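Local coordinates for protein beta-glucanase (Bacteroides thetaiotaomicron, PDB 6EUG) that probably hydrolyses beta-1,3-galactosidic linkages of arabinogalactan through its family 43 glycoside hydrolase part, with a pocket that binds glucoimidazole, at residues L235-A240 with Y274-S279; A266-E271 with L353-D358; L291-S296 with K302-P307. All blocks are in the same frame, centred on the assembly; numbering follows the deposited sequence.

Contact 1 (L235-A240 with Y274-S279); sequences LTLQIA and YWMITS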
loop_
_atom_site.group_PDB
_atom_site.type_symbol
_atom_site.label_atom_id
_atom_site.label_comp_id
_atom_site.label_asym_id
_atom_site.label_seq_id
_atom_site.Cartn_x
_atom_site.Cartn_y
_atom_site.Cartn_z
ATOM N N LEU A 235 12.000 -7.682 -2.213
ATOM C CA LEU A 235 13.202 -7.025 -2.740
ATOM C C LEU A 235 12.938 -5.980 -3.852
ATOM O O LEU A 235 13.772 -5.117 -4.081
ATOM C CB LEU A 235 14.221 -8.060 -3.238
ATOM C CG LEU A 235 14.798 -9.008 -2.170
ATOM C CD1 LEU A 235 15.371 -10.293 -2.737
ATOM C CD2 LEU A 235 15.837 -8.299 -1.342
ATOM N N THR A 236 11.827 -6.101 -4.564
ATOM C CA THR A 236 11.624 -5.364 -5.829
ATOM C C THR A 236 10.189 -4.880 -5.876
ATOM O O THR A 236 9.265 -5.663 -5.517
ATOM C CB THR A 236 11.883 -6.334 -7.022
ATOM O OG1 THR A 236 13.210 -6.902 -6.909
ATOM C CG2 THR A 236 11.743 -5.617 -8.368
ATOM N N LEU A 237 9.954 -3.626 -6.323
ATOM C CA LEU A 237 8.570 -3.141 -6.524
ATOM C C LEU A 237 8.054 -3.573 -7.904
ATOM O O LEU A 237 8.818 -3.581 -8.869
ATOM C CB LEU A 237 8.468 -1.630 -6.471
ATOM C CG LEU A 237 8.559 -0.954 -5.116
ATOM C CD1 LEU A 237 8.715 0.531 -5.352
ATOM C CD2 LEU A 237 7.307 -1.249 -4.280
ATOM N N GLN A 238 6.763 -3.935 -7.974
ATOM C CA GLN A 238 6.094 -4.167 -9.267
ATOM C C GLN A 238 4.840 -3.300 -9.401
ATOM O O GLN A 238 4.203 -2.967 -8.382
ATOM C CB GLN A 238 5.810 -5.666 -9.503
ATOM C CG GLN A 238 7.076 -6.509 -9.667
ATOM C CD GLN A 238 6.819 -8.008 -9.842
ATOM O OE1 GLN A 238 5.654 -8.431 -9.961
ATOM N NE2 GLN A 238 7.902 -8.829 -9.834
ATOM N N ILE A 239 4.535 -2.882 -10.653
ATOM C CA ILE A 239 3.357 -2.064 -10.987
ATOM C C ILE A 239 2.609 -2.813 -12.071
ATOM O O ILE A 239 3.180 -3.021 -13.147
ATOM C CB ILE A 239 3.737 -0.662 -11.507
ATOM C CG1 ILE A 239 4.648 0.042 -10.491
ATOM C CG2 ILE A 239 2.486 0.160 -11.820
ATOM C CD1 ILE A 239 5.057 1.469 -10.859
ATOM N N ALA A 240 1.362 -3.209 -11.767
ATOM C CA ALA A 240 0.527 -4.074 -12.638
ATOM C C ALA A 240 -0.803 -3.402 -13.008
ATOM O O ALA A 240 -1.575 -2.986 -12.136
ATOM C CB ALA A 240 0.256 -5.403 -11.952
ATOM N N TYR A 274 4.265 11.629 -11.894
ATOM C CA TYR A 274 3.986 10.644 -10.828
ATOM C C TYR A 274 5.044 10.751 -9.716
ATOM O O TYR A 274 6.276 10.832 -9.981
ATOM C CB TYR A 274 3.938 9.221 -11.403
ATOM C CG TYR A 274 2.862 9.022 -12.448
ATOM C CD1 TYR A 274 3.109 9.358 -13.783
ATOM C CD2 TYR A 274 1.582 8.586 -12.109
ATOM C CE1 TYR A 274 2.151 9.201 -14.753
ATOM C CE2 TYR A 274 0.603 8.437 -13.092
ATOM C CZ TYR A 274 0.891 8.773 -14.410
ATOM O OH TYR A 274 -0.041 8.697 -15.458
ATOM N N TRP A 275 4.564 10.707 -8.472
ATOM C CA TRP A 275 5.409 10.802 -7.269
ATOM C C TRP A 275 5.025 9.672 -6.313
ATOM O O TRP A 275 3.834 9.543 -5.914
ATOM C CB TRP A 275 5.207 12.142 -6.536
ATOM C CG TRP A 275 5.591 13.376 -7.326
ATOM C CD1 TRP A 275 4.719 14.269 -7.919
ATOM C CD2 TRP A 275 6.914 13.860 -7.629
ATOM N NE1 TRP A 275 5.415 15.261 -8.585
ATOM C CE2 TRP A 275 6.756 15.047 -8.419
ATOM C CE3 TRP A 275 8.207 13.424 -7.322
ATOM C CZ2 TRP A 275 7.837 15.797 -8.868
ATOM C CZ3 TRP A 275 9.302 14.174 -7.792
ATOM C CH2 TRP A 275 9.097 15.351 -8.554
ATOM N N MET A 276 6.002 8.880 -5.897
ATOM C CA MET A 276 5.745 7.784 -4.947
ATOM C C MET A 276 6.705 7.884 -3.749
ATOM O O MET A 276 7.913 8.113 -3.917
ATOM C CB MET A 276 5.913 6.430 -5.659
ATOM C CG MET A 276 5.596 5.210 -4.820
ATOM S SD MET A 276 5.077 3.740 -5.740
ATOM C CE MET A 276 6.272 3.551 -7.068
ATOM N N ILE A 277 6.157 7.700 -2.554
ATOM C CA ILE A 277 6.939 7.660 -1.299
ATOM C C ILE A 277 6.895 6.239 -0.768
ATOM O O ILE A 277 5.820 5.626 -0.698
ATOM C CB ILE A 277 6.473 8.700 -0.234
ATOM C CG1 ILE A 277 6.641 10.121 -0.795
ATOM C CG2 ILE A 277 7.208 8.508 1.098
ATOM C CD1 ILE A 277 6.112 11.249 0.080
ATOM N N THR A 278 8.074 5.756 -0.366
ATOM C CA THR A 278 8.238 4.430 0.210
ATOM C C THR A 278 9.097 4.467 1.465
ATOM O O THR A 278 9.792 5.470 1.728
ATOM C CB THR A 278 8.861 3.475 -0.829
ATOM O OG1 THR A 278 10.125 3.998 -1.261
ATOM C CG2 THR A 278 7.981 3.344 -2.056
ATOM N N SER A 279 9.047 3.372 2.242
ATOM C CA SER A 279 10.003 3.130 3.330
ATOM C C SER A 279 11.018 2.077 2.885
ATOM O O SER A 279 10.831 1.407 1.878
ATOM C CB SER A 279 9.276 2.604 4.615
ATOM O OG SER A 279 8.818 1.271 4.444
#
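Strands 236-240 and 274-279, which meet through Leu237, Ile239, Met276 and Thr278, run in roughly opposite directions (146°) with their axes 11.3 Å apart, so side chains alone span the gap and no hydrogen bond crosses it. Met276 runs out from its strand, CG opposite the main-chain N (chi1 -176°), and the last bond turns (chi3 48°), which brings CE to two side chains. CE comes to 4.2 Å from Leu237 CD1 and to 4.5 Å from Ile239 CD1, so one methyl serves two branched side chains that stand two residues apart. Leu237 also reaches Thr278: its CD1 is 4.4 Å from Thr278 CG2. The hydroxyl of Thr278 is engaged separately, since OG1 hydrogen-bonds to Asn262 OD1. All four residues are buried, and the apolar layer extends past them, with Met276 touching Ile228, Leu237 touching Ile256 and Leu292, and Ile239 touching Trp301. At the start of the first strand, Leu235 and Thr236 form a classic beta bulge opposite Ser231. Two successive four-stranded antiparallel sheets are packed face to face here through aliphatic side chains and the Met276 thioether, as between neighbouring blades of the five-bladed beta-propeller of family 43 glycoside hydrolases.

Contact 2 (A266-E271 with L353-D358); sequences AIFKKE and LPVQFD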
loop_
_atom_site.group_PDB
_atom_site.type_symbol
_atom_site.label_atom_id
_atom_site.label_comp_id
_atom_site.label_asym_id
_atom_site.label_seq_id
_atom_site.Cartn_x
_atom_site.Cartn_y
_atom_site.Cartn_z
ATOM N N ALA A 266 3.111 4.737 -1.287
ATOM C CA ALA A 266 2.069 5.754 -1.362
ATOM C C ALA A 266 2.366 6.600 -2.615
ATOM O O ALA A 266 3.522 6.900 -2.921
ATOM C CB ALA A 266 2.067 6.626 -0.103
ATOM N N ILE A 267 1.325 6.920 -3.363
ATOM C CA ILE A 267 1.463 7.501 -4.723
ATOM C C ILE A 267 0.454 8.598 -5.027
ATOM O O ILE A 267 -0.683 8.524 -4.571
ATOM C CB ILE A 267 1.401 6.401 -5.807
ATOM C CG1 ILE A 267 1.752 6.960 -7.215
ATOM C CG2 ILE A 267 0.063 5.679 -5.812
ATOM C CD1 ILE A 267 2.056 5.866 -8.236
ATOM N N PHE A 268 0.889 9.597 -5.792
ATOM C CA PHE A 268 0.023 10.623 -6.374
ATOM C C PHE A 268 0.559 11.119 -7.710
ATOM O O PHE A 268 1.713 10.822 -8.088
ATOM C CB PHE A 268 -0.235 11.816 -5.405
ATOM C CG PHE A 268 0.943 12.737 -5.180
ATOM C CD1 PHE A 268 1.963 12.377 -4.302
ATOM C CD2 PHE A 268 0.972 14.017 -5.742
ATOM C CE1 PHE A 268 3.029 13.228 -4.041
ATOM C CE2 PHE A 268 2.059 14.887 -5.496
ATOM C CZ PHE A 268 3.089 14.474 -4.638
ATOM N N LYS A 269 -0.285 11.878 -8.426
ATOM C CA LYS A 269 0.080 12.479 -9.707
ATOM C C LYS A 269 -0.260 13.960 -9.646
ATOM O O LYS A 269 -1.359 14.312 -9.185
ATOM C CB LYS A 269 -0.645 11.793 -10.878
ATOM C CG LYS A 269 -0.320 12.360 -12.257
ATOM C CD LYS A 269 -1.102 11.651 -13.356
ATOM C CE LYS A 269 -0.563 12.036 -14.736
ATOM N NZ LYS A 269 -1.231 11.378 -15.882
ATOM N N LYS A 270 0.686 14.801 -10.095
ATOM C CA LYS A 270 0.515 16.261 -10.120
ATOM C C LYS A 270 1.077 16.858 -11.399
ATOM O O LYS A 270 2.285 16.729 -11.670
ATOM C CB LYS A 270 1.189 16.905 -8.880
ATOM C CG LYS A 270 1.069 18.449 -8.803
ATOM C CD LYS A 270 1.650 18.962 -7.486
ATOM C CE LYS A 270 1.547 20.471 -7.318
ATOM N NZ LYS A 270 2.666 21.152 -8.034
ATOM N N GLU A 271 0.233 17.562 -12.160
ATOM C CA GLU A 271 0.671 18.254 -13.392
ATOM C C GLU A 271 1.490 17.358 -14.327
ATOM O O GLU A 271 2.560 17.735 -14.800
ATOM C CB GLU A 271 1.432 19.534 -13.006
ATOM C CG GLU A 271 0.533 20.501 -12.253
ATOM C CD GLU A 271 1.215 21.769 -11.806
ATOM O OE1 GLU A 271 2.406 21.761 -11.463
ATOM O OE2 GLU A 271 0.524 22.790 -11.794
ATOM N N LEU A 353 0.231 15.079 7.481
ATOM C CA LEU A 353 0.963 16.347 7.248
ATOM C C LEU A 353 0.727 16.816 5.793
ATOM O O LEU A 353 0.663 15.977 4.869
ATOM C CB LEU A 353 2.480 16.182 7.494
ATOM C CG LEU A 353 2.895 15.772 8.932
ATOM C CD1 LEU A 353 4.329 15.291 8.966
ATOM C CD2 LEU A 353 2.680 16.926 9.894
ATOM N N PRO A 354 0.587 18.125 5.564
ATOM C CA PRO A 354 0.513 18.630 4.168
ATOM C C PRO A 354 1.790 18.317 3.367
ATOM O O PRO A 354 2.908 18.355 3.915
ATOM C CB PRO A 354 0.382 20.171 4.354
ATOM C CG PRO A 354 -0.051 20.346 5.749
ATOM C CD PRO A 354 0.581 19.246 6.536
ATOM N N VAL A 355 1.609 17.996 2.093
ATOM C CA VAL A 355 2.717 17.989 1.143
ATOM C C VAL A 355 2.942 19.413 0.598
ATOM O O VAL A 355 2.027 20.048 0.057
ATOM C CB VAL A 355 2.444 17.009 -0.029
ATOM C CG1 VAL A 355 3.661 16.915 -0.946
ATOM C CG2 VAL A 355 2.096 15.619 0.503
ATOM N N GLN A 356 4.182 19.881 0.730
ATOM C CA GLN A 356 4.623 21.157 0.196
ATOM C C GLN A 356 5.467 20.909 -1.058
ATOM O O GLN A 356 5.868 19.772 -1.321
ATOM C CB GLN A 356 5.375 21.933 1.295
ATOM C CG GLN A 356 4.440 22.312 2.462
ATOM C CD GLN A 356 5.114 23.052 3.600
ATOM O OE1 GLN A 356 5.759 24.074 3.395
ATOM N NE2 GLN A 356 4.947 22.543 4.827
ATOM N N PHE A 357 5.664 21.947 -1.880
ATOM C CA PHE A 357 6.439 21.813 -3.120
ATOM C C PHE A 357 7.500 22.901 -3.239
ATOM O O PHE A 357 7.227 24.058 -2.924
ATOM C CB PHE A 357 5.497 21.822 -4.330
ATOM C CG PHE A 357 4.556 20.657 -4.340
ATOM C CD1 PHE A 357 3.370 20.711 -3.621
ATOM C CD2 PHE A 357 4.864 19.496 -5.032
ATOM C CE1 PHE A 357 2.532 19.633 -3.587
ATOM C CE2 PHE A 357 4.012 18.417 -5.016
ATOM C CZ PHE A 357 2.852 18.479 -4.284
ATOM N N ASP A 358 8.707 22.518 -3.663
ATOM C CA ASP A 358 9.824 23.458 -3.782
ATOM C C ASP A 358 9.772 24.183 -5.108
ATOM O O ASP A 358 8.801 24.007 -5.910
ATOM C CB ASP A 358 11.204 22.783 -3.511
ATOM C CG ASP A 358 11.721 21.895 -4.657
ATOM O OD1 ASP A 358 11.174 21.900 -5.789
ATOM O OD2 ASP A 358 12.724 21.177 -4.388
#
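Lys270 lays the end of its chain over one face of the Phe357 ring. CE sits almost directly above the ring centre, 3.8 Å from the centroid and 8° off the normal, a CH-pi contact. NZ follows at 4.2 Å from the same centroid, still over the face, and adds a cation-pi interaction. Nearer the rim of the ring, Lys270 CD is 3.5 Å from Phe357 CZ. The lysine is extended up to its last bond, then bends at chi4 (-82°), which keeps NZ over the ring. NZ has a second, weak partner in a salt bridge: Glu271 OE1, next in sequence, at 3.5 Å.

Phe268 approaches the same ring differently, its CE2 lying in the plane of the Phe357 ring at the edge, 3.9 Å from Phe357 CZ. Relative to the Phe268 ring the approach is oblique, as is that of Val355, whose CG1 is 4.5 Å from Phe268 CZ. The rings of Trp275 and Phe333 both meet that of Phe268, and Ile324 touches it too, which helps set its position. Phe333 reaches Lys270 and Phe357 as well, while Pro363 packs on Val355 and Phe357.

Strand 265-270, at one end of its four-stranded sheet, thus faces strand 349-357 of the next sheet, with strands 320-327 and 332-339 supplying side chains between them and strand 363-366 flanking the second partner.

Contact 3 (L291-S296 with K302-P307); sequences LLTADS and KQLPNP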
loop_
_atom_site.group_PDB
_atom_site.type_symbol
_atom_site.label_atom_id
_atom_site.label_comp_id
_atom_site.label_asym_id
_atom_site.label_seq_id
_atom_site.Cartn_x
_atom_site.Cartn_y
_atom_site.Cartn_z
ATOM N N LEU A 291 11.868 8.973 -2.034
ATOM C CA LEU A 291 10.998 9.583 -3.058
ATOM C C LEU A 291 11.332 9.013 -4.437
ATOM O O LEU A 291 12.495 9.030 -4.842
ATOM C CB LEU A 291 11.145 11.103 -3.078
ATOM C CG LEU A 291 10.284 11.891 -4.059
ATOM C CD1 LEU A 291 8.803 11.668 -3.728
ATOM C CD2 LEU A 291 10.622 13.373 -4.036
ATOM N N LEU A 292 10.311 8.515 -5.144
ATOM C CA LEU A 292 10.468 7.948 -6.481
ATOM C C LEU A 292 9.604 8.736 -7.476
ATOM O O LEU A 292 8.520 9.200 -7.108
ATOM C CB LEU A 292 10.123 6.482 -6.505
ATOM C CG LEU A 292 10.564 5.613 -5.284
ATOM C CD1 LEU A 292 9.985 4.210 -5.381
ATOM C CD2 LEU A 292 12.086 5.529 -5.179
ATOM N N THR A 293 10.070 8.884 -8.715
ATOM C CA THR A 293 9.310 9.642 -9.737
ATOM C C THR A 293 9.403 9.045 -11.147
ATOM O O THR A 293 10.436 8.411 -11.517
ATOM C CB THR A 293 9.719 11.135 -9.719
ATOM O OG1 THR A 293 8.855 11.953 -10.533
ATOM C CG2 THR A 293 11.171 11.314 -10.200
ATOM N N ALA A 294 8.334 9.269 -11.922
ATOM C CA ALA A 294 8.266 8.931 -13.341
ATOM C C ALA A 294 7.368 9.899 -14.115
ATOM O O ALA A 294 6.465 10.548 -13.524
ATOM C CB ALA A 294 7.773 7.502 -13.561
ATOM N N ASP A 295 7.594 9.974 -15.424
ATOM C CA ASP A 295 6.694 10.733 -16.334
ATOM C C ASP A 295 5.656 9.899 -17.077
ATOM O O ASP A 295 4.916 10.440 -17.926
ATOM C CB ASP A 295 7.512 11.606 -17.324
ATOM C CG ASP A 295 8.334 12.714 -16.616
ATOM O OD1 ASP A 295 8.040 13.089 -15.476
ATOM O OD2 ASP A 295 9.311 13.217 -17.211
ATOM N N SER A 296 5.650 8.584 -16.831
ATOM C CA SER A 296 4.614 7.653 -17.324
ATOM C C SER A 296 4.566 6.496 -16.321
ATOM O O SER A 296 5.609 6.086 -15.808
ATOM C CB SER A 296 4.941 7.132 -18.723
ATOM O OG SER A 296 3.897 6.296 -19.228
ATOM N N LYS A 302 12.910 6.928 -11.242
ATOM C CA LYS A 302 14.150 7.494 -10.674
ATOM C C LYS A 302 13.982 7.691 -9.174
ATOM O O LYS A 302 12.875 8.013 -8.720
ATOM C CB LYS A 302 14.486 8.910 -11.245
ATOM C CG LYS A 302 14.530 9.071 -12.746
ATOM C CD LYS A 302 15.305 10.292 -13.184
ATOM C CE LYS A 302 14.512 11.573 -13.182
ATOM N NZ LYS A 302 14.849 12.381 -14.406
ATOM N N GLN A 303 15.066 7.519 -8.416
ATOM C CA GLN A 303 15.064 7.722 -6.984
ATOM C C GLN A 303 15.668 9.076 -6.616
ATOM O O GLN A 303 16.791 9.420 -7.070
ATOM C CB GLN A 303 15.799 6.577 -6.274
ATOM C CG GLN A 303 15.862 6.746 -4.748
ATOM C CD GLN A 303 16.371 5.511 -4.031
ATOM O OE1 GLN A 303 16.632 4.477 -4.664
ATOM N NE2 GLN A 303 16.524 5.612 -2.703
ATOM N N LEU A 304 14.920 9.843 -5.823
ATOM C CA LEU A 304 15.319 11.160 -5.286
ATOM C C LEU A 304 15.552 11.151 -3.756
ATOM O O LEU A 304 15.233 10.151 -3.070
ATOM C CB LEU A 304 14.250 12.207 -5.672
ATOM C CG LEU A 304 14.254 12.835 -7.091
ATOM C CD1 LEU A 304 14.255 11.818 -8.227
ATOM C CD2 LEU A 304 13.015 13.696 -7.242
ATOM N N PRO A 305 16.143 12.259 -3.196
ATOM C CA PRO A 305 16.385 12.257 -1.737
ATOM C C PRO A 305 15.117 12.201 -0.885
ATOM O O PRO A 305 14.031 12.555 -1.388
ATOM C CB PRO A 305 17.121 13.571 -1.498
ATOM C CG PRO A 305 17.806 13.855 -2.828
ATOM C CD PRO A 305 16.769 13.435 -3.844
ATOM N N ASN A 306 15.297 11.778 0.385
ATOM C CA ASN A 306 14.225 11.688 1.406
ATOM C C ASN A 306 13.381 12.959 1.343
ATOM O O ASN A 306 13.919 14.049 1.457
ATOM C CB ASN A 306 14.854 11.516 2.809
ATOM C CG ASN A 306 13.837 11.433 3.965
ATOM O OD1 ASN A 306 12.614 11.460 3.783
ATOM N ND2 ASN A 306 14.372 11.305 5.189
ATOM N N PRO A 307 12.055 12.823 1.144
ATOM C CA PRO A 307 11.213 14.018 1.038
ATOM C C PRO A 307 10.951 14.699 2.389
ATOM O O PRO A 307 10.515 15.854 2.405
ATOM C CB PRO A 307 9.924 13.469 0.402
ATOM C CG PRO A 307 9.856 12.063 0.941
ATOM C CD PRO A 307 11.279 11.597 0.855
#
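The flat groups joining Leu291-Thr293 to Lys302-Leu304 are peptide groups, linked by N-H to C=O bonds, with side chains on the two faces of the sheet they form. Thr293 and Lys302 are bonded both ways: Thr293 N donates to Lys302 O at 2.9 Å and Lys302 N to Thr293 O at 2.9 Å. Leu304 N to Leu291 O is shorter, 2.7 Å. Between them Leu292 and Gln303 form the non-hydrogen-bonded pair, where Leu292 CA points a C-H at Lys302 O (3.3 Å).

These strands make an antiparallel beta hairpin, the N-to-C directions of the short strands lying 142° apart, and strand 302-304 is the last of its four-stranded sheet, one blade of the five-bladed beta-propeller characteristic of family 43.

On the face bearing Leu291, Thr293, Lys302 and Leu304, the leucines touch CD2 to CD2 at 4.0 Å. Thr293 holds OG1 on the far side of CB from its N (chi1 -170°), where it hydrogen-bonds Tyr274 O, and CG2 is left to meet Leu304 CD1 at 3.7 Å. Trp275, from the adjoining strand, touches Leu291, Thr293 and Leu304. On the other face Leu292 CD2 rests on Gln303 CG, 4.0 Å away. Beyond the hairpin the chain curls back, bringing Pro307 CD against Leu291 CB and to 3.9 Å from Leu291 N, a buried atom with no hydrogen-bonding partner in the model. Pro307 also makes a backbone hydrogen bond with Ile365.

How the contacts relate
All three contacts share the sheet of strands 265-270, 273-279, 290-294 and 302-304. Contact 1 packs it against the preceding blade and contact 2 against the following one, while contact 3 closes its outer end. Backbone bonds tie them: Ile277 N to Ala266 O (2.8 Å) links contacts 1 and 2, and Met276 O to Leu292 N (2.7 Å) links contacts 1 and 3, whose centres are about 10 Å apart. Contacts 2 and 3 do not touch; their nearest atoms are about 6 Å apart. Contact 1 does not reach the glucoimidazole: the Thr278 side chain is about 10 Å from it, but Ser279 OG hydrogen-bonds Gln320 NE2, and Gln320 belongs to that ligand pocket.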